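Local coordinates for protein pectinesterase A (Erwinia chrysanthemi, PDB 2NTP) that hydrolyses the methyl esters of pectin's galacturonic acid units, releasing methanol, probably as the first step in the maceration and soft rot of plant tissue, at residues 190-195 with 273-278; 131-136 with 142-147; 112-117 with 123-128. All blocks are in the same frame, centred on the assembly; numbering follows the deposited sequence.

Contact 1: 190-195 with 273-278; sequences LVSRYR and DNHIYG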
# COMPACT_ATOMS: atom_id res chain seq x y z
N LEU A 190 -7.33 -0.34 -8.50
CA LEU A 190 -5.91 -0.66 -8.37
C LEU A 190 -5.28 -0.46 -9.74
O LEU A 190 -5.59 -1.19 -10.69
CB LEU A 190 -5.72 -2.09 -7.85
CG LEU A 190 -6.44 -2.45 -6.54
CD1 LEU A 190 -6.09 -3.87 -6.11
CD2 LEU A 190 -6.15 -1.46 -5.40
N VAL A 191 -4.41 0.54 -9.83
CA VAL A 191 -3.95 1.07 -11.11
C VAL A 191 -2.50 0.67 -11.40
O VAL A 191 -1.57 1.17 -10.75
CB VAL A 191 -4.12 2.62 -11.17
CG1 VAL A 191 -3.74 3.16 -12.55
CG2 VAL A 191 -5.56 3.02 -10.82
N SER A 192 -2.32 -0.22 -12.37
CA SER A 192 -0.99 -0.67 -12.80
C SER A 192 -0.39 0.34 -13.76
O SER A 192 -0.99 0.68 -14.79
CB SER A 192 -1.08 -2.03 -13.49
OG SER A 192 -1.42 -3.05 -12.58
N ARG A 193 0.82 0.80 -13.44
CA ARG A 193 1.42 1.92 -14.15
C ARG A 193 2.38 1.51 -15.26
O ARG A 193 3.00 0.43 -15.22
CB ARG A 193 2.09 2.88 -13.16
CG ARG A 193 1.14 3.39 -12.08
CD ARG A 193 1.78 4.47 -11.22
NE ARG A 193 1.78 5.78 -11.87
CZ ARG A 193 2.14 6.92 -11.27
NH1 ARG A 193 2.53 6.91 -10.01
NH2 ARG A 193 2.10 8.06 -11.95
N TYR A 194 2.49 2.38 -16.26
CA TYR A 194 3.37 2.17 -17.39
C TYR A 194 4.85 2.20 -16.97
O TYR A 194 5.27 3.06 -16.19
CB TYR A 194 3.09 3.23 -18.45
CG TYR A 194 4.05 3.18 -19.62
CD1 TYR A 194 3.98 2.14 -20.56
CD2 TYR A 194 5.02 4.16 -19.79
CE1 TYR A 194 4.86 2.08 -21.63
CE2 TYR A 194 5.91 4.10 -20.86
CZ TYR A 194 5.82 3.06 -21.77
OH TYR A 194 6.69 3.00 -22.84
N ARG A 195 5.63 1.26 -17.50
CA ARG A 195 7.07 1.19 -17.25
C ARG A 195 7.84 1.44 -18.54
O ARG A 195 7.96 0.55 -19.38
CB ARG A 195 7.46 -0.20 -16.73
CG ARG A 195 6.97 -0.56 -15.33
CD ARG A 195 7.84 0.05 -14.23
NE ARG A 195 9.26 -0.31 -14.28
CZ ARG A 195 9.80 -1.39 -13.71
NH1 ARG A 195 9.05 -2.28 -13.07
NH2 ARG A 195 11.11 -1.60 -13.80
N ASP A 273 -8.36 -6.07 -16.18
CA ASP A 273 -8.02 -5.89 -17.58
C ASP A 273 -6.93 -6.87 -18.00
O ASP A 273 -6.34 -7.57 -17.16
CB ASP A 273 -7.61 -4.45 -17.88
CG ASP A 273 -7.88 -4.04 -19.33
OD1 ASP A 273 -8.26 -4.91 -20.17
OD2 ASP A 273 -7.72 -2.85 -19.64
N ASN A 274 -6.65 -6.94 -19.30
CA ASN A 274 -5.77 -7.97 -19.83
C ASN A 274 -4.27 -7.75 -19.61
O ASN A 274 -3.46 -8.53 -20.09
CB ASN A 274 -6.07 -8.27 -21.32
CG ASN A 274 -5.53 -7.22 -22.26
OD1 ASN A 274 -4.93 -6.23 -21.84
ND2 ASN A 274 -5.75 -7.43 -23.56
N HIS A 275 -3.91 -6.70 -18.87
CA HIS A 275 -2.51 -6.53 -18.45
C HIS A 275 -2.11 -7.62 -17.45
O HIS A 275 -0.92 -7.92 -17.28
CB HIS A 275 -2.26 -5.11 -17.91
CG HIS A 275 -3.02 -4.77 -16.67
ND1 HIS A 275 -4.40 -4.66 -16.64
CD2 HIS A 275 -2.60 -4.47 -15.42
CE1 HIS A 275 -4.79 -4.34 -15.42
NE2 HIS A 275 -3.71 -4.21 -14.66
N ILE A 276 -3.10 -8.24 -16.82
CA ILE A 276 -2.89 -9.30 -15.84
C ILE A 276 -2.60 -10.64 -16.52
O ILE A 276 -3.37 -11.08 -17.38
CB ILE A 276 -4.12 -9.45 -14.89
CG1 ILE A 276 -4.37 -8.18 -14.07
CG2 ILE A 276 -3.98 -10.69 -13.99
CD1 ILE A 276 -3.17 -7.72 -13.20
N TYR A 277 -1.50 -11.29 -16.13
CA TYR A 277 -1.16 -12.63 -16.64
C TYR A 277 -1.42 -13.76 -15.64
O TYR A 277 -1.49 -14.93 -16.03
CB TYR A 277 0.29 -12.69 -17.16
CG TYR A 277 1.36 -12.39 -16.13
CD1 TYR A 277 1.73 -13.33 -15.18
CD2 TYR A 277 2.01 -11.16 -16.13
CE1 TYR A 277 2.72 -13.05 -14.23
CE2 TYR A 277 3.01 -10.86 -15.19
CZ TYR A 277 3.35 -11.81 -14.25
OH TYR A 277 4.33 -11.52 -13.32
N GLY A 278 -1.56 -13.41 -14.36
CA GLY A 278 -1.71 -14.40 -13.28
C GLY A 278 -0.78 -14.10 -12.13
O GLY A 278 -0.48 -12.94 -11.84
O HOH W 1 -3.85 -3.19 -11.79
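A buried, water-bridged polar contact between Ser192 and His275 links the end of strand 189-192 to the turn that follows strand 271-272, two strands of one parallel sheet of the right-handed parallel beta-helix. The alpha carbons of the two residues are 8.3 Å apart, too far for backbone pairing; the side chains and one water span the gap. Ser192 turns its CB toward the imidazole and brings OG to the ring edge, near the ring plane; OG lies 3.3 Å from His275 NE2. A water joins the two sides. It gives a hydrogen bond of 2.9 Å to Leu190 O, pairs with Ser192 OG at 2.6 Å, and reaches His275 NE2 at 3.0 Å in the plane of the ring. Three protein atoms thus hold one water, and NE2 has a partner although it is buried. On the histidine side, the ring is packed on one face by Ile276 CG1, 4.0 Å above its centre, while Asp273 CB lies at its edge. The type I turn from Asp273 to Ile276 carries His275, and Asn274 N bonds to Asp273 OD1. In that sheet strand 226-229 lies between 189-192 and 271-272, with Val227 and Arg229 touching His275 and Ser192 bonded through its backbone to Ile228, while Tyr239 of strand 239-242 packs against both Ser192 and Ile276.

Contact 2: 131-136 with 142-147; sequences VALYVT and AYFKDV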
# COMPACT_ATOMS: atom_id res chain seq x y z
N VAL A 131 7.62 4.47 -0.54
CA VAL A 131 6.32 4.21 0.08
C VAL A 131 5.49 5.49 0.24
O VAL A 131 6.00 6.51 0.70
CB VAL A 131 6.51 3.52 1.44
CG1 VAL A 131 5.16 3.24 2.11
CG2 VAL A 131 7.30 2.22 1.29
N ALA A 132 4.21 5.43 -0.14
CA ALA A 132 3.29 6.53 0.11
C ALA A 132 2.70 6.44 1.52
O ALA A 132 2.72 7.41 2.28
CB ALA A 132 2.16 6.56 -0.94
N LEU A 133 2.21 5.25 1.86
CA LEU A 133 1.57 5.00 3.15
C LEU A 133 2.08 3.71 3.77
O LEU A 133 2.11 2.66 3.10
CB LEU A 133 0.05 4.93 2.96
CG LEU A 133 -0.83 4.55 4.14
CD1 LEU A 133 -0.74 5.61 5.25
CD2 LEU A 133 -2.28 4.40 3.65
N TYR A 134 2.45 3.79 5.04
CA TYR A 134 2.97 2.65 5.78
C TYR A 134 2.14 2.51 7.05
O TYR A 134 2.09 3.44 7.85
CB TYR A 134 4.45 2.88 6.12
CG TYR A 134 5.16 1.85 6.99
CD1 TYR A 134 4.76 0.51 7.01
CD2 TYR A 134 6.27 2.22 7.75
CE1 TYR A 134 5.44 -0.43 7.79
CE2 TYR A 134 6.95 1.29 8.52
CZ TYR A 134 6.53 -0.02 8.55
OH TYR A 134 7.22 -0.93 9.33
N VAL A 135 1.45 1.38 7.18
CA VAL A 135 0.77 1.05 8.43
C VAL A 135 1.67 0.06 9.14
O VAL A 135 1.95 -1.02 8.62
CB VAL A 135 -0.64 0.45 8.18
CG1 VAL A 135 -1.36 0.18 9.51
CG2 VAL A 135 -1.48 1.38 7.31
N THR A 136 2.15 0.43 10.33
CA THR A 136 3.18 -0.36 11.02
C THR A 136 2.59 -1.44 11.93
O THR A 136 1.37 -1.57 12.03
CB THR A 136 4.12 0.53 11.88
OG1 THR A 136 3.44 0.96 13.07
CG2 THR A 136 4.59 1.74 11.08
N ALA A 142 -6.95 0.75 11.16
CA ALA A 142 -6.72 1.94 10.34
C ALA A 142 -7.68 1.94 9.16
O ALA A 142 -7.73 0.97 8.40
CB ALA A 142 -5.28 1.99 9.86
N TYR A 143 -8.42 3.03 8.99
CA TYR A 143 -9.50 3.09 8.01
C TYR A 143 -9.25 4.21 7.01
O TYR A 143 -9.05 5.36 7.39
CB TYR A 143 -10.82 3.32 8.77
CG TYR A 143 -12.11 3.39 7.96
CD1 TYR A 143 -12.22 2.84 6.67
CD2 TYR A 143 -13.24 4.00 8.51
CE1 TYR A 143 -13.43 2.92 5.95
CE2 TYR A 143 -14.44 4.07 7.81
CZ TYR A 143 -14.53 3.53 6.54
OH TYR A 143 -15.73 3.61 5.87
N PHE A 144 -9.28 3.85 5.73
CA PHE A 144 -9.04 4.82 4.66
C PHE A 144 -10.22 4.80 3.70
O PHE A 144 -10.43 3.81 3.01
CB PHE A 144 -7.72 4.51 3.95
CG PHE A 144 -6.55 4.45 4.88
CD1 PHE A 144 -6.25 3.28 5.57
CD2 PHE A 144 -5.77 5.59 5.09
CE1 PHE A 144 -5.18 3.23 6.47
CE2 PHE A 144 -4.69 5.55 5.98
CZ PHE A 144 -4.40 4.36 6.67
N LYS A 145 -10.99 5.89 3.68
CA LYS A 145 -12.18 5.98 2.83
C LYS A 145 -12.05 7.13 1.83
O LYS A 145 -11.74 8.25 2.22
CB LYS A 145 -13.45 6.16 3.66
CG LYS A 145 -14.72 6.14 2.81
CD LYS A 145 -15.99 5.97 3.61
CE LYS A 145 -17.19 5.80 2.70
NZ LYS A 145 -17.26 4.45 2.04
N ASP A 146 -12.31 6.84 0.56
CA ASP A 146 -12.18 7.83 -0.51
C ASP A 146 -10.77 8.45 -0.47
O ASP A 146 -10.59 9.67 -0.43
CB ASP A 146 -13.28 8.88 -0.41
CG ASP A 146 -13.29 9.87 -1.57
OD1 ASP A 146 -13.00 9.47 -2.72
OD2 ASP A 146 -13.59 11.05 -1.31
N VAL A 147 -9.77 7.57 -0.44
CA VAL A 147 -8.38 7.99 -0.38
C VAL A 147 -7.67 7.51 -1.65
O VAL A 147 -7.98 6.44 -2.17
CB VAL A 147 -7.67 7.43 0.89
CG1 VAL A 147 -6.16 7.60 0.82
CG2 VAL A 147 -8.22 8.12 2.14
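One face of the Phe144 ring is covered by Leu133, whose CD2 stands 3.5 Å above the plane and displaced toward the rim. The methyl lies 3.8 Å from the ring centroid and 23° off the ring normal, which makes this a CH-pi contact; its nearest ring atom is CE2, and Leu133 CD1 also touches the CE2 and CZ end. Val135 CG2 approaches CE1 obliquely at 4.2 Å. Leu133 and Phe144 point at each other from opposite directions: the leucine CG is anti to its backbone N (chi1 175°), and the phenylalanine CG is anti to its carbonyl carbon, which together set the leucine methyl over the ring face. Beyond the ring, Val135 CG1 meets Ala142 CB at 4.3 Å. No hydrogen bond crosses the contact. At 10.2 Å the short strand axes are too far apart for backbone pairing, and apolar side chains fill the space between; the N-to-C directions differ by 150°. This is the buried interior of the parallel beta-helix, where strands of different sheets face each other across the core. Strand 133-135 lies between 91-93 and 156-158, with Ile91, Ile93 and Leu156 touching Leu133, while strand 142-145 lies between 99-101 and 162-166, whose Phe165 stacks on Phe144.

Contact 3: 112-117 with 123-128; sequences PANQAK and SKIKDT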
# COMPACT_ATOMS: atom_id res chain seq x y z
N PRO A 112 10.33 7.00 -12.89
CA PRO A 112 10.72 6.97 -14.31
C PRO A 112 11.92 7.85 -14.64
O PRO A 112 12.77 7.45 -15.43
CB PRO A 112 9.46 7.47 -15.03
CG PRO A 112 8.33 7.13 -14.09
CD PRO A 112 8.93 7.44 -12.74
N ALA A 113 12.00 9.04 -14.05
CA ALA A 113 13.14 9.93 -14.30
C ALA A 113 14.42 9.30 -13.76
O ALA A 113 15.47 9.40 -14.39
CB ALA A 113 12.91 11.31 -13.69
N ASN A 114 14.32 8.65 -12.60
CA ASN A 114 15.45 7.92 -12.03
C ASN A 114 15.97 6.83 -12.97
O ASN A 114 17.17 6.74 -13.20
CB ASN A 114 15.08 7.28 -10.69
CG ASN A 114 16.29 6.67 -10.00
OD1 ASN A 114 17.11 7.38 -9.43
ND2 ASN A 114 16.40 5.35 -10.05
N GLN A 115 15.06 6.02 -13.51
CA GLN A 115 15.43 4.93 -14.41
C GLN A 115 16.02 5.42 -15.72
O GLN A 115 16.85 4.73 -16.31
CB GLN A 115 14.22 4.02 -14.68
CG GLN A 115 13.66 3.38 -13.43
CD GLN A 115 14.66 2.49 -12.73
OE1 GLN A 115 15.37 2.92 -11.82
NE2 GLN A 115 14.74 1.23 -13.16
N ALA A 116 15.60 6.61 -16.16
CA ALA A 116 16.08 7.20 -17.41
C ALA A 116 17.49 7.77 -17.28
O ALA A 116 18.15 8.07 -18.29
CB ALA A 116 15.12 8.28 -17.89
N LYS A 117 17.96 7.93 -16.04
CA LYS A 117 19.32 8.44 -15.81
C LYS A 117 20.35 7.47 -16.36
O LYS A 117 20.14 6.25 -16.39
CB LYS A 117 19.57 8.69 -14.32
CG LYS A 117 18.78 9.87 -13.75
CD LYS A 117 19.12 10.13 -12.29
CE LYS A 117 18.51 11.44 -11.83
NZ LYS A 117 18.73 11.70 -10.37
N SER A 123 23.82 9.97 -9.05
CA SER A 123 22.53 10.31 -8.45
C SER A 123 21.43 9.30 -8.78
O SER A 123 20.31 9.40 -8.26
CB SER A 123 22.09 11.73 -8.85
OG SER A 123 21.63 11.78 -10.19
N LYS A 124 21.74 8.33 -9.65
CA LYS A 124 20.80 7.26 -9.99
C LYS A 124 20.69 6.27 -8.83
O LYS A 124 21.66 5.61 -8.47
CB LYS A 124 21.19 6.55 -11.29
CG LYS A 124 20.12 5.62 -11.85
CD LYS A 124 20.53 4.98 -13.16
CE LYS A 124 19.37 4.21 -13.78
NZ LYS A 124 19.68 3.75 -15.16
N ILE A 125 19.48 6.18 -8.27
CA ILE A 125 19.20 5.36 -7.09
C ILE A 125 18.87 3.92 -7.49
O ILE A 125 18.07 3.69 -8.40
CB ILE A 125 18.04 6.00 -6.26
CG1 ILE A 125 18.52 7.30 -5.59
CG2 ILE A 125 17.50 5.02 -5.22
CD1 ILE A 125 17.42 8.11 -4.92
N LYS A 126 19.47 2.96 -6.79
CA LYS A 126 19.19 1.53 -7.00
C LYS A 126 18.04 1.04 -6.12
O LYS A 126 17.24 0.21 -6.54
CB LYS A 126 20.44 0.68 -6.77
CG LYS A 126 21.43 0.72 -7.92
CD LYS A 126 22.72 0.03 -7.56
CE LYS A 126 23.72 0.12 -8.71
NZ LYS A 126 25.07 -0.36 -8.31
N ASP A 127 17.98 1.55 -4.89
CA ASP A 127 16.92 1.19 -3.95
C ASP A 127 15.71 2.09 -4.19
O ASP A 127 15.51 3.10 -3.52
CB ASP A 127 17.41 1.30 -2.50
CG ASP A 127 18.53 0.32 -2.18
OD1 ASP A 127 18.86 -0.52 -3.04
OD2 ASP A 127 19.07 0.38 -1.05
N THR A 128 14.90 1.68 -5.17
CA THR A 128 13.87 2.52 -5.76
C THR A 128 12.50 2.42 -5.09
O THR A 128 11.55 3.07 -5.53
CB THR A 128 13.72 2.23 -7.27
OG1 THR A 128 13.69 0.81 -7.48
CG2 THR A 128 14.90 2.83 -8.04
O HOH W 2 16.95 9.99 -8.98
O HOH W 3 17.83 2.00 -10.79
O HOH W 4 17.82 1.79 -15.94
O HOH W 5 15.24 0.16 -9.99
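Lys124 NZ is gripped by two backbone carbonyls at and just beyond the C-terminal end of helix 111-116: Lys117 O at 2.8 Å, with the donor tilted 24° from the carbonyl plane, and Gln115 O at 3.2 Å, met from above its plane. Water 4 also bridges NZ and Gln115 O, and Asp119 adds a salt bridge. The extended lysine lays its CG and CE against Asn114 O and packs beside Lys117 CB. Asn114 makes the second tie. With CG anti to the backbone N (chi1 -173°), its amide faces the backbone of Ile125: OD1 accepts from Ile125 N at 2.9 Å on a lone pair, and ND2 donates to Ile125 O, also at 2.9 Å. This two-bond amide-to-backbone pairing fixes the rotation of the carboxamide and ties the helix to the loop leading to strand 133-135, one of the loops that project from the beta-helix beside the pectin-binding cleft. ND2 also bonds to OE1 of Gln115, a residue whose NE2 is held by Asp197. Next to Lys124, Lys117 NZ reaches Ser123 OG at 2.9 Å, a hydroxyl also bonded to Asp121. Thr128 CG2 packs near Asn114 ND2 and Gln115 OE1, while Thr128 OG1 bonds to Gln153, the transition-state stabiliser.

Contact 3 comes first along the chain and closes a short loop, folding 123-128 back on the helical segment 112-117. After two more residues the chain enters contact 2, which closes another short loop: 131-136 and 142-147, with five residues between them, set two sheets of the beta-helix against each other across its core. Contact 1 closes a long loop of 77 residues, 30 of them strand, and links the end of strand 189-192 to the turn before strand 276-278. The three are in series; none nests in or crosses another. Contacts 1 and 3 have centres about 22 Å apart, yet their nearest atoms come within about 5 Å, where 190-195 passes from strand to cleft and Arg195 binds substrate.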